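Local coordinates for protein putative thiol-disulfide isomerase or thioredoxin (Salmonella enterica subsp. enterica serovar Typhimurium, PDB 3L9V) that probably oxidises paired cysteines of substrate proteins to disulfides, as a DsbA-like thiol-disulfide oxidoreductase of the thioredoxin superfamily, at residues A[65-76]-A[126-135]; A[77-87]-A[103-113]. All blocks are in the same frame, centred on the assembly; numbering follows the deposited sequence.

How the contacts relate
Both contacts belong to the helical part that DsbA-like proteins carry between the strands of their thioredoxin fold, and their centres lie about 13 Å apart. Along the chain, helices 64-77, 80-93, 100-111 and 125-140 follow in that order, with helix 115-121 before the last; contact 1 joins the first and last of these four, and contact 2 the two between. Helix 64-77 runs straight into contact 2: Ala74 O probably takes a hydrogen bond from Glu79 N, and Leu73 CD2 packs 3.5 Å from Phe107 CZ. It thus packs both on helix 125-140 and on the helix pair of contact 2.

Contact 1 of 2, residues A[65-76]-A[126-135]; sequences HELTRAWALAMV and AVNDMVALQE
Ala72 of helix 64-77 fits as a knob into a hole formed by Val127, Met130, Val131 and Gln134 of helix 125-140, two helices of the helical part added to the thioredoxin fold in DsbA-like proteins. The axes of segments 65-76 and 126-135 pass 8.3 Å apart, their directions differing by 117°, a steep crossing.

Apolar packing fills the middle. Ala72 CB lies 3.6 Å from Val131 CG2. Val127 returns the interlock, its side chain set among Arg69, Ala72, Leu73 and Val76: CG1 leans on Ala72 CB, while CG2 meets Leu73 CD1 at 3.5 Å.

Two side-chain amides supply the direct hydrogen bonds. Gln134, extended beyond CG, lies antiparallel alongside the Thr68 side chain and gives NE2 to Thr68 O at 3.1 Å, tilted 35° from the carbonyl plane. That oxygen also accepts the helical bond from Ala72 N, which arrives on the other face. Gln134 OE1 stands at the edge of the Trp71 ring and accepts from His56 N of strand 52-56, while Trp71 NE1 donates to Lys54 O, so both residues tie the helix pair to the sheet. Arg69 sets CG anti to its backbone N (chi1 -180°) and then bends at chi3; NH1 reaches Asn128 OD1 at 2.8 Å, close to the guanidinium plane, and also bonds Ile122 O. Val131 CG2 covers one guanidinium face, 3.9 Å above its plane.

Water provides the last link: Glu135 OE2, also bound to Ser58 OG, accepts from a water at 2.7 Å, and the same water meets His65 ND1 at 2.8 Å, in the plane of the imidazole ring.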
loop_
_atom_site.group_PDB
_atom_site.type_symbol
_atom_site.label_atom_id
_atom_site.label_comp_id
_atom_site.label_asym_id
_atom_site.label_seq_id
_atom_site.Cartn_x
_atom_site.Cartn_y
_atom_site.Cartn_z
ATOM N N HIS A 65 -4.976 10.919 -7.219
ATOM C CA HIS A 65 -6.118 10.136 -7.658
ATOM C C HIS A 65 -5.764 9.255 -8.826
ATOM O O HIS A 65 -6.331 8.178 -8.978
ATOM C CB HIS A 65 -7.291 11.046 -8.023
ATOM C CG HIS A 65 -7.957 11.669 -6.840
ATOM N ND1 HIS A 65 -9.003 11.062 -6.174
ATOM C CD2 HIS A 65 -7.727 12.840 -6.197
ATOM C CE1 HIS A 65 -9.398 11.842 -5.185
ATOM N NE2 HIS A 65 -8.641 12.928 -5.179
ATOM N N GLU A 66 -4.831 9.724 -9.655
ATOM C CA GLU A 66 -4.395 8.964 -10.827
ATOM C C GLU A 66 -3.606 7.719 -10.415
ATOM O O GLU A 66 -3.759 6.644 -10.999
ATOM C CB GLU A 66 -3.524 9.846 -11.740
ATOM C CG GLU A 66 -4.292 10.880 -12.541
ATOM C CD GLU A 66 -4.425 12.230 -11.824
ATOM O OE1 GLU A 66 -4.151 12.327 -10.599
ATOM O OE2 GLU A 66 -4.825 13.199 -12.495
ATOM N N LEU A 67 -2.740 7.873 -9.417
ATOM C CA LEU A 67 -2.018 6.741 -8.861
ATOM C C LEU A 67 -2.991 5.717 -8.234
ATOM O O LEU A 67 -2.872 4.535 -8.481
ATOM C CB LEU A 67 -0.969 7.234 -7.858
ATOM C CG LEU A 67 0.172 7.979 -8.609
ATOM C CD1 LEU A 67 1.028 8.740 -7.643
ATOM C CD2 LEU A 67 1.029 6.985 -9.398
ATOM N N THR A 68 -3.952 6.181 -7.435
ATOM C CA THR A 68 -4.943 5.274 -6.848
ATOM C C THR A 68 -5.667 4.433 -7.917
ATOM O O THR A 68 -5.892 3.254 -7.729
ATOM C CB THR A 68 -5.981 6.042 -5.977
ATOM O OG1 THR A 68 -5.324 6.607 -4.833
ATOM C CG2 THR A 68 -7.169 5.105 -5.487
ATOM N N ARG A 69 -6.018 5.053 -9.030
ATOM C CA ARG A 69 -6.693 4.353 -10.127
ATOM C C ARG A 69 -5.709 3.425 -10.801
ATOM O O ARG A 69 -6.060 2.314 -11.152
ATOM C CB ARG A 69 -7.296 5.352 -11.130
ATOM C CG ARG A 69 -8.047 4.714 -12.348
ATOM C CD ARG A 69 -8.904 5.765 -13.074
ATOM N NE ARG A 69 -10.107 6.088 -12.324
ATOM C CZ ARG A 69 -11.232 5.375 -12.375
ATOM N NH1 ARG A 69 -11.312 4.316 -13.170
ATOM N NH2 ARG A 69 -12.278 5.724 -11.636
ATOM N N ALA A 70 -4.461 3.870 -10.954
ATOM C CA ALA A 70 -3.430 3.032 -11.545
ATOM C C ALA A 70 -3.204 1.800 -10.673
ATOM O O ALA A 70 -3.087 0.678 -11.182
ATOM C CB ALA A 70 -2.131 3.819 -11.723
ATOM N N TRP A 71 -3.180 2.013 -9.351
ATOM C CA TRP A 71 -3.061 0.904 -8.409
ATOM C C TRP A 71 -4.283 -0.035 -8.451
ATOM O O TRP A 71 -4.157 -1.243 -8.342
ATOM C CB TRP A 71 -2.894 1.458 -6.987
ATOM C CG TRP A 71 -2.548 0.406 -5.997
ATOM C CD1 TRP A 71 -3.364 -0.096 -5.008
ATOM C CD2 TRP A 71 -1.290 -0.283 -5.875
ATOM N NE1 TRP A 71 -2.690 -1.072 -4.300
ATOM C CE2 TRP A 71 -1.417 -1.193 -4.797
ATOM C CE3 TRP A 71 -0.079 -0.231 -6.583
ATOM C CZ2 TRP A 71 -0.366 -2.030 -4.392
ATOM C CZ3 TRP A 71 0.955 -1.063 -6.196
ATOM C CH2 TRP A 71 0.811 -1.954 -5.102
ATOM N N ALA A 72 -5.462 0.550 -8.546
ATOM C CA ALA A 72 -6.681 -0.239 -8.722
ATOM C C ALA A 72 -6.499 -1.160 -9.942
ATOM O O ALA A 72 -6.885 -2.324 -9.925
ATOM C CB ALA A 72 -7.877 0.708 -8.902
ATOM N N LEU A 73 -5.860 -0.647 -10.990
ATOM C CA LEU A 73 -5.681 -1.437 -12.211
ATOM C C LEU A 73 -4.696 -2.566 -11.947
ATOM O O LEU A 73 -4.964 -3.735 -12.262
ATOM C CB LEU A 73 -5.227 -0.547 -13.394
ATOM C CG LEU A 73 -5.004 -1.327 -14.687
ATOM C CD1 LEU A 73 -6.300 -2.031 -15.147
ATOM C CD2 LEU A 73 -4.460 -0.378 -15.769
ATOM N N ALA A 74 -3.557 -2.216 -11.348
ATOM C CA ALA A 74 -2.608 -3.206 -10.857
ATOM C C ALA A 74 -3.290 -4.329 -10.045
ATOM O O ALA A 74 -3.029 -5.505 -10.257
ATOM C CB ALA A 74 -1.551 -2.530 -9.979
HETATM N N MSE A 75 -4.115 -3.961 -9.075
HETATM C CA MSE A 75 -4.804 -4.974 -8.272
HETATM C C MSE A 75 -5.697 -5.865 -9.163
HETATM O O MSE A 75 -5.614 -7.088 -9.121
HETATM C CB MSE A 75 -5.639 -4.313 -7.158
HETATM C CG MSE A 75 -4.855 -3.403 -6.172
HETATM SE SE MSE A 75 -6.080 -2.483 -4.894
HETATM C CE MSE A 75 -6.125 -4.005 -3.712
ATOM N N VAL A 76 -6.538 -5.257 -9.987
ATOM C CA VAL A 76 -7.365 -6.057 -10.893
ATOM C C VAL A 76 -6.507 -7.037 -11.715
ATOM O O VAL A 76 -6.892 -8.191 -11.891
ATOM C CB VAL A 76 -8.213 -5.170 -11.806
ATOM C CG1 VAL A 76 -8.887 -6.010 -12.912
ATOM C CG2 VAL A 76 -9.265 -4.431 -10.977
ATOM N N ALA A 126 -14.443 -2.822 -13.601
ATOM C CA ALA A 126 -13.678 -3.516 -12.569
ATOM C C ALA A 126 -12.659 -2.600 -11.865
ATOM O O ALA A 126 -12.426 -2.727 -10.663
ATOM C CB ALA A 126 -12.994 -4.738 -13.141
ATOM N N VAL A 127 -12.058 -1.681 -12.616
ATOM C CA VAL A 127 -11.127 -0.720 -12.032
ATOM C C VAL A 127 -11.907 0.338 -11.288
ATOM O O VAL A 127 -11.496 0.772 -10.213
ATOM C CB VAL A 127 -10.215 -0.073 -13.094
ATOM C CG1 VAL A 127 -9.283 0.965 -12.461
ATOM C CG2 VAL A 127 -9.414 -1.122 -13.723
ATOM N N ASN A 128 -13.039 0.750 -11.857
ATOM C CA ASN A 128 -13.924 1.681 -11.179
ATOM C C ASN A 128 -14.289 1.136 -9.802
ATOM O O ASN A 128 -14.272 1.885 -8.818
ATOM C CB ASN A 128 -15.208 1.937 -11.973
ATOM C CG ASN A 128 -14.984 2.789 -13.205
ATOM O OD1 ASN A 128 -13.976 3.480 -13.325
ATOM N ND2 ASN A 128 -15.940 2.746 -14.128
ATOM N N ASP A 129 -14.612 -0.160 -9.747
ATOM C CA ASP A 129 -14.996 -0.817 -8.501
ATOM C C ASP A 129 -13.833 -0.776 -7.518
ATOM O O ASP A 129 -14.036 -0.581 -6.340
ATOM C CB ASP A 129 -15.343 -2.287 -8.727
ATOM C CG ASP A 129 -16.698 -2.490 -9.391
ATOM O OD1 ASP A 129 -17.394 -1.498 -9.667
ATOM O OD2 ASP A 129 -17.055 -3.658 -9.636
HETATM N N MSE A 130 -12.617 -0.983 -8.015
HETATM C CA MSE A 130 -11.454 -1.111 -7.146
HETATM C C MSE A 130 -11.016 0.254 -6.590
HETATM O O MSE A 130 -10.467 0.350 -5.489
HETATM C CB MSE A 130 -10.314 -1.818 -7.868
HETATM C CG MSE A 130 -9.353 -2.542 -6.944
HETATM SE SE MSE A 130 -10.214 -4.016 -5.978
HETATM C CE MSE A 130 -8.618 -4.849 -5.273
ATOM N N VAL A 131 -11.264 1.300 -7.364
ATOM C CA VAL A 131 -11.086 2.664 -6.895
ATOM C C VAL A 131 -12.127 2.928 -5.809
ATOM O O VAL A 131 -11.807 3.462 -4.740
ATOM C CB VAL A 131 -11.224 3.701 -8.037
ATOM C CG1 VAL A 131 -11.162 5.095 -7.499
ATOM C CG2 VAL A 131 -10.121 3.518 -9.118
ATOM N N ALA A 132 -13.374 2.528 -6.067
ATOM C CA ALA A 132 -14.416 2.694 -5.059
ATOM C C ALA A 132 -14.000 2.008 -3.776
ATOM O O ALA A 132 -14.101 2.584 -2.697
ATOM C CB ALA A 132 -15.735 2.127 -5.538
ATOM N N LEU A 133 -13.536 0.770 -3.886
ATOM C CA LEU A 133 -13.162 0.027 -2.696
ATOM C C LEU A 133 -12.069 0.755 -1.890
ATOM O O LEU A 133 -12.157 0.847 -0.656
ATOM C CB LEU A 133 -12.695 -1.374 -3.057
ATOM C CG LEU A 133 -12.208 -2.180 -1.848
ATOM C CD1 LEU A 133 -13.370 -2.570 -0.917
ATOM C CD2 LEU A 133 -11.424 -3.404 -2.284
ATOM N N GLN A 134 -11.047 1.273 -2.577
ATOM C CA GLN A 134 -9.936 1.928 -1.870
ATOM C C GLN A 134 -10.404 3.151 -1.110
ATOM O O GLN A 134 -9.975 3.401 0.036
ATOM C CB GLN A 134 -8.787 2.279 -2.821
ATOM C CG GLN A 134 -8.047 1.029 -3.358
ATOM C CD GLN A 134 -6.966 1.407 -4.368
ATOM O OE1 GLN A 134 -5.800 1.583 -4.005
ATOM N NE2 GLN A 134 -7.356 1.535 -5.642
ATOM N N GLU A 135 -11.298 3.905 -1.737
ATOM C CA GLU A 135 -11.800 5.116 -1.123
ATOM C C GLU A 135 -12.789 4.770 -0.002
ATOM O O GLU A 135 -12.842 5.458 1.015
ATOM C CB GLU A 135 -12.438 6.030 -2.165
ATOM C CG GLU A 135 -11.500 6.435 -3.316
ATOM C CD GLU A 135 -10.382 7.410 -2.897
ATOM O OE1 GLU A 135 -10.262 7.714 -1.689
ATOM O OE2 GLU A 135 -9.619 7.872 -3.784
HETATM O O HOH W 1 -9.962 8.466 -6.370
#

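Contact 2 of 2, residues A[77-87]-A[103-113]; sequences MKETDVIEKAF and VRRVFMSATGI
Val103 opens the contact by meeting the far end of Phe87: its carbonyl O lies 3.4 Å from Phe87 CZ, near the ring plane, while CG1 packs against the same carbon. One turn on, Val106 covers a face of that ring. Its CG1, anti to the backbone N, makes a CH-pi contact 4.1 Å from the Phe87 centroid and also touches Ala86 CB.

Phe107 is met in two ways. Ile83 CD1 sits over one face of its ring, 3.8 Å from the centroid and 19° off the normal, another CH-pi contact. The selenium of Met77 comes to the ring edge instead, in plane and 3.8 Å from Phe107 CE1, a Met-aromatic contact made with selenomethionine.

Ala110 marks the closest backbone approach, opposite Val82. Its small CB meets Ala86 CB at 3.6 Å and adjoins Ile83 CD1. Thr111 ends the helix with its chain divided by polarity: CG2 presses on Ile83 CD1 at 3.5 Å, a tight fit, and also touches Val82 CG2. Its hydroxyl, placed between the backbone N and the carbonyl carbon (chi1 65°), turns back to donate to Phe107 O. The same OG1 accepts from Ile113 N, an ST turn that spans Gly112, whose phi is positive. Ile113 then brings CD1 to the Met77 selenium at 4.0 Å.

The axes of 80-87 and 103-111 approach to 9.1 Å, their directions 131° apart, and the two pack chiefly through apolar side chains. Helix 64-77 packs against both: Ala74 receives Ile83, Ala70 receives Val103 and Leu73 receives Phe107; Tyr118 of helix 115-121 meets Phe107 edge-to-face, and Glu84 bridges to Lys54 of strand 52-56.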
loop_
_atom_site.group_PDB
_atom_site.type_symbol
_atom_site.label_atom_id
_atom_site.label_comp_id
_atom_site.label_asym_id
_atom_site.label_seq_id
_atom_site.Cartn_x
_atom_site.Cartn_y
_atom_site.Cartn_z
HETATM N N MSE A 77 -5.333 -6.585 -12.168
HETATM C CA MSE A 77 -4.477 -7.375 -13.059
HETATM C C MSE A 77 -3.502 -8.270 -12.311
HETATM O O MSE A 77 -2.776 -9.035 -12.924
HETATM C CB MSE A 77 -3.668 -6.474 -14.012
HETATM C CG MSE A 77 -4.478 -5.755 -15.064
HETATM SE SE MSE A 77 -3.373 -4.482 -16.102
HETATM C CE MSE A 77 -1.959 -5.653 -16.712
ATOM N N LYS A 78 -3.485 -8.183 -10.985
ATOM C CA LYS A 78 -2.570 -9.008 -10.194
ATOM C C LYS A 78 -1.132 -8.670 -10.489
ATOM O O LYS A 78 -0.268 -9.560 -10.546
ATOM C CB LYS A 78 -2.824 -10.495 -10.462
ATOM C CG LYS A 78 -4.240 -10.911 -10.074
ATOM C CD LYS A 78 -4.511 -12.384 -10.337
ATOM C CE LYS A 78 -5.945 -12.732 -9.948
ATOM N NZ LYS A 78 -6.355 -14.084 -10.422
ATOM N N GLU A 79 -0.881 -7.376 -10.664
ATOM C CA GLU A 79 0.442 -6.876 -11.011
ATOM C C GLU A 79 0.965 -5.892 -9.956
ATOM O O GLU A 79 1.811 -5.049 -10.248
ATOM C CB GLU A 79 0.394 -6.168 -12.373
ATOM C CG GLU A 79 -0.010 -7.074 -13.539
ATOM C CD GLU A 79 1.170 -7.825 -14.107
ATOM O OE1 GLU A 79 2.070 -8.218 -13.323
ATOM O OE2 GLU A 79 1.213 -8.004 -15.344
ATOM N N THR A 80 0.475 -5.985 -8.731
ATOM C CA THR A 80 0.937 -5.016 -7.714
ATOM C C THR A 80 2.445 -5.093 -7.448
ATOM O O THR A 80 3.104 -4.063 -7.300
ATOM C CB THR A 80 0.186 -5.158 -6.395
ATOM O OG1 THR A 80 0.340 -6.491 -5.929
ATOM C CG2 THR A 80 -1.286 -4.848 -6.588
ATOM N N ASP A 81 3.009 -6.293 -7.441
ATOM C CA ASP A 81 4.454 -6.422 -7.233
ATOM C C ASP A 81 5.301 -5.563 -8.195
ATOM O O ASP A 81 6.073 -4.719 -7.745
ATOM C CB ASP A 81 4.910 -7.896 -7.213
ATOM C CG ASP A 81 4.557 -8.669 -8.498
ATOM O OD1 ASP A 81 4.856 -9.883 -8.544
ATOM O OD2 ASP A 81 3.994 -8.098 -9.454
ATOM N N VAL A 82 5.158 -5.746 -9.511
ATOM C CA VAL A 82 5.960 -4.944 -10.444
ATOM C C VAL A 82 5.549 -3.481 -10.435
ATOM O O VAL A 82 6.379 -2.582 -10.591
ATOM C CB VAL A 82 5.914 -5.493 -11.899
ATOM C CG1 VAL A 82 6.496 -6.871 -11.949
ATOM C CG2 VAL A 82 4.475 -5.504 -12.435
ATOM N N ILE A 83 4.257 -3.229 -10.255
ATOM C CA ILE A 83 3.780 -1.845 -10.269
ATOM C C ILE A 83 4.330 -1.065 -9.063
ATOM O O ILE A 83 4.673 0.109 -9.176
ATOM C CB ILE A 83 2.243 -1.788 -10.315
ATOM C CG1 ILE A 83 1.761 -2.265 -11.693
ATOM C CG2 ILE A 83 1.744 -0.392 -10.062
ATOM C CD1 ILE A 83 2.403 -1.450 -12.833
ATOM N N GLU A 84 4.439 -1.722 -7.913
ATOM C CA GLU A 84 4.850 -1.016 -6.698
ATOM C C GLU A 84 6.302 -0.554 -6.836
ATOM O O GLU A 84 6.628 0.596 -6.573
ATOM C CB GLU A 84 4.673 -1.902 -5.456
ATOM C CG GLU A 84 4.871 -1.141 -4.158
ATOM C CD GLU A 84 4.583 -1.984 -2.906
ATOM O OE1 GLU A 84 4.298 -3.195 -3.019
ATOM O OE2 GLU A 84 4.649 -1.420 -1.801
ATOM N N LYS A 85 7.147 -1.479 -7.261
ATOM C CA LYS A 85 8.545 -1.222 -7.528
ATOM C C LYS A 85 8.686 -0.142 -8.592
ATOM O O LYS A 85 9.476 0.788 -8.438
ATOM C CB LYS A 85 9.220 -2.516 -7.986
ATOM C CG LYS A 85 10.731 -2.476 -7.884
ATOM C CD LYS A 85 11.360 -3.861 -7.972
ATOM N NZ LYS A 85 13.559 -5.049 -8.296
ATOM N N ALA A 86 7.894 -0.241 -9.658
ATOM C CA ALA A 86 7.992 0.737 -10.749
ATOM C C ALA A 86 7.629 2.176 -10.348
ATOM O O ALA A 86 8.329 3.125 -10.731
ATOM C CB ALA A 86 7.161 0.295 -11.953
ATOM N N PHE A 87 6.547 2.348 -9.586
ATOM C CA PHE A 87 6.116 3.691 -9.212
ATOM C C PHE A 87 6.983 4.346 -8.117
ATOM O O PHE A 87 7.113 5.573 -8.076
ATOM C CB PHE A 87 4.640 3.714 -8.838
ATOM C CG PHE A 87 3.710 3.754 -10.035
ATOM C CD1 PHE A 87 3.799 4.765 -10.969
ATOM C CD2 PHE A 87 2.736 2.795 -10.202
ATOM C CE1 PHE A 87 2.931 4.809 -12.057
ATOM C CE2 PHE A 87 1.881 2.825 -11.294
ATOM C CZ PHE A 87 1.982 3.822 -12.222
ATOM N N VAL A 103 2.199 8.521 -15.448
ATOM C CA VAL A 103 1.604 7.380 -14.725
ATOM C C VAL A 103 1.374 6.207 -15.674
ATOM O O VAL A 103 1.814 5.097 -15.410
ATOM C CB VAL A 103 0.271 7.766 -14.057
ATOM C CG1 VAL A 103 -0.436 6.537 -13.473
ATOM C CG2 VAL A 103 0.534 8.799 -12.977
ATOM N N ARG A 104 0.712 6.480 -16.794
ATOM C CA ARG A 104 0.432 5.447 -17.791
ATOM C C ARG A 104 1.712 4.870 -18.396
ATOM O O ARG A 104 1.831 3.670 -18.640
ATOM C CB ARG A 104 -0.478 6.004 -18.902
ATOM C CG ARG A 104 -0.473 5.156 -20.199
ATOM C CD ARG A 104 -1.479 5.673 -21.197
ATOM N NE ARG A 104 -1.077 6.992 -21.660
ATOM C CZ ARG A 104 -1.904 7.884 -22.177
ATOM N NH1 ARG A 104 -3.192 7.590 -22.321
ATOM N NH2 ARG A 104 -1.435 9.070 -22.543
ATOM N N ARG A 105 2.671 5.743 -18.662
ATOM C CA ARG A 105 3.936 5.320 -19.246
ATOM C C ARG A 105 4.669 4.348 -18.325
ATOM O O ARG A 105 5.118 3.284 -18.756
ATOM C CB ARG A 105 4.790 6.557 -19.589
ATOM C CG ARG A 105 6.090 6.268 -20.306
ATOM C CD ARG A 105 6.862 7.565 -20.577
ATOM N NE ARG A 105 6.917 8.454 -19.413
ATOM C CZ ARG A 105 7.718 8.277 -18.363
ATOM N NH1 ARG A 105 8.541 7.237 -18.306
ATOM N NH2 ARG A 105 7.687 9.138 -17.357
ATOM N N VAL A 106 4.769 4.686 -17.040
ATOM C CA VAL A 106 5.433 3.780 -16.106
ATOM C C VAL A 106 4.636 2.462 -15.956
ATOM O O VAL A 106 5.221 1.396 -15.787
ATOM C CB VAL A 106 5.608 4.430 -14.709
ATOM C CG1 VAL A 106 6.016 3.378 -13.685
ATOM C CG2 VAL A 106 6.616 5.600 -14.759
ATOM N N PHE A 107 3.306 2.528 -15.990
ATOM C CA PHE A 107 2.514 1.307 -15.798
ATOM C C PHE A 107 2.767 0.371 -16.986
ATOM O O PHE A 107 3.030 -0.820 -16.808
ATOM C CB PHE A 107 1.023 1.642 -15.684
ATOM C CG PHE A 107 0.160 0.484 -15.246
ATOM C CD1 PHE A 107 -0.130 -0.558 -16.117
ATOM C CD2 PHE A 107 -0.399 0.465 -13.978
ATOM C CE1 PHE A 107 -0.942 -1.620 -15.726
ATOM C CE2 PHE A 107 -1.210 -0.585 -13.566
ATOM C CZ PHE A 107 -1.479 -1.642 -14.436
HETATM N N MSE A 108 2.710 0.929 -18.193
HETATM C CA MSE A 108 2.941 0.154 -19.428
HETATM C C MSE A 108 4.323 -0.452 -19.487
HETATM O O MSE A 108 4.490 -1.588 -19.893
HETATM C CB MSE A 108 2.753 1.043 -20.664
HETATM C CG MSE A 108 1.318 1.404 -20.910
HETATM SE SE MSE A 108 1.228 2.715 -22.322
HETATM C CE MSE A 108 2.320 1.688 -23.615
ATOM N N SER A 109 5.322 0.313 -19.067
ATOM C CA SER A 109 6.689 -0.180 -19.079
ATOM C C SER A 109 6.894 -1.324 -18.090
ATOM O O SER A 109 7.654 -2.244 -18.341
ATOM C CB SER A 109 7.660 0.959 -18.762
ATOM O OG SER A 109 8.985 0.469 -18.672
ATOM N N ALA A 110 6.210 -1.277 -16.961
ATOM C CA ALA A 110 6.401 -2.293 -15.931
ATOM C C ALA A 110 5.650 -3.573 -16.293
ATOM O O ALA A 110 6.056 -4.690 -15.938
ATOM C CB ALA A 110 5.914 -1.762 -14.590
ATOM N N THR A 111 4.534 -3.426 -16.984
ATOM C CA THR A 111 3.707 -4.605 -17.223
ATOM C C THR A 111 3.702 -5.141 -18.670
ATOM O O THR A 111 3.381 -6.308 -18.898
ATOM C CB THR A 111 2.284 -4.341 -16.779
ATOM O OG1 THR A 111 1.729 -3.310 -17.606
ATOM C CG2 THR A 111 2.280 -3.901 -15.272
ATOM N N GLY A 112 4.059 -4.289 -19.623
ATOM C CA GLY A 112 4.028 -4.662 -21.026
ATOM C C GLY A 112 2.633 -4.498 -21.608
ATOM O O GLY A 112 2.396 -4.895 -22.743
ATOM N N ILE A 113 1.701 -3.932 -20.840
ATOM C CA ILE A 113 0.354 -3.724 -21.365
ATOM C C ILE A 113 0.453 -2.700 -22.502
ATOM O O ILE A 113 1.337 -1.848 -22.493
ATOM C CB ILE A 113 -0.669 -3.285 -20.268
ATOM C CG1 ILE A 113 -2.107 -3.448 -20.752
ATOM C CG2 ILE A 113 -0.490 -1.837 -19.842
ATOM C CD1 ILE A 113 -3.147 -2.842 -19.778
#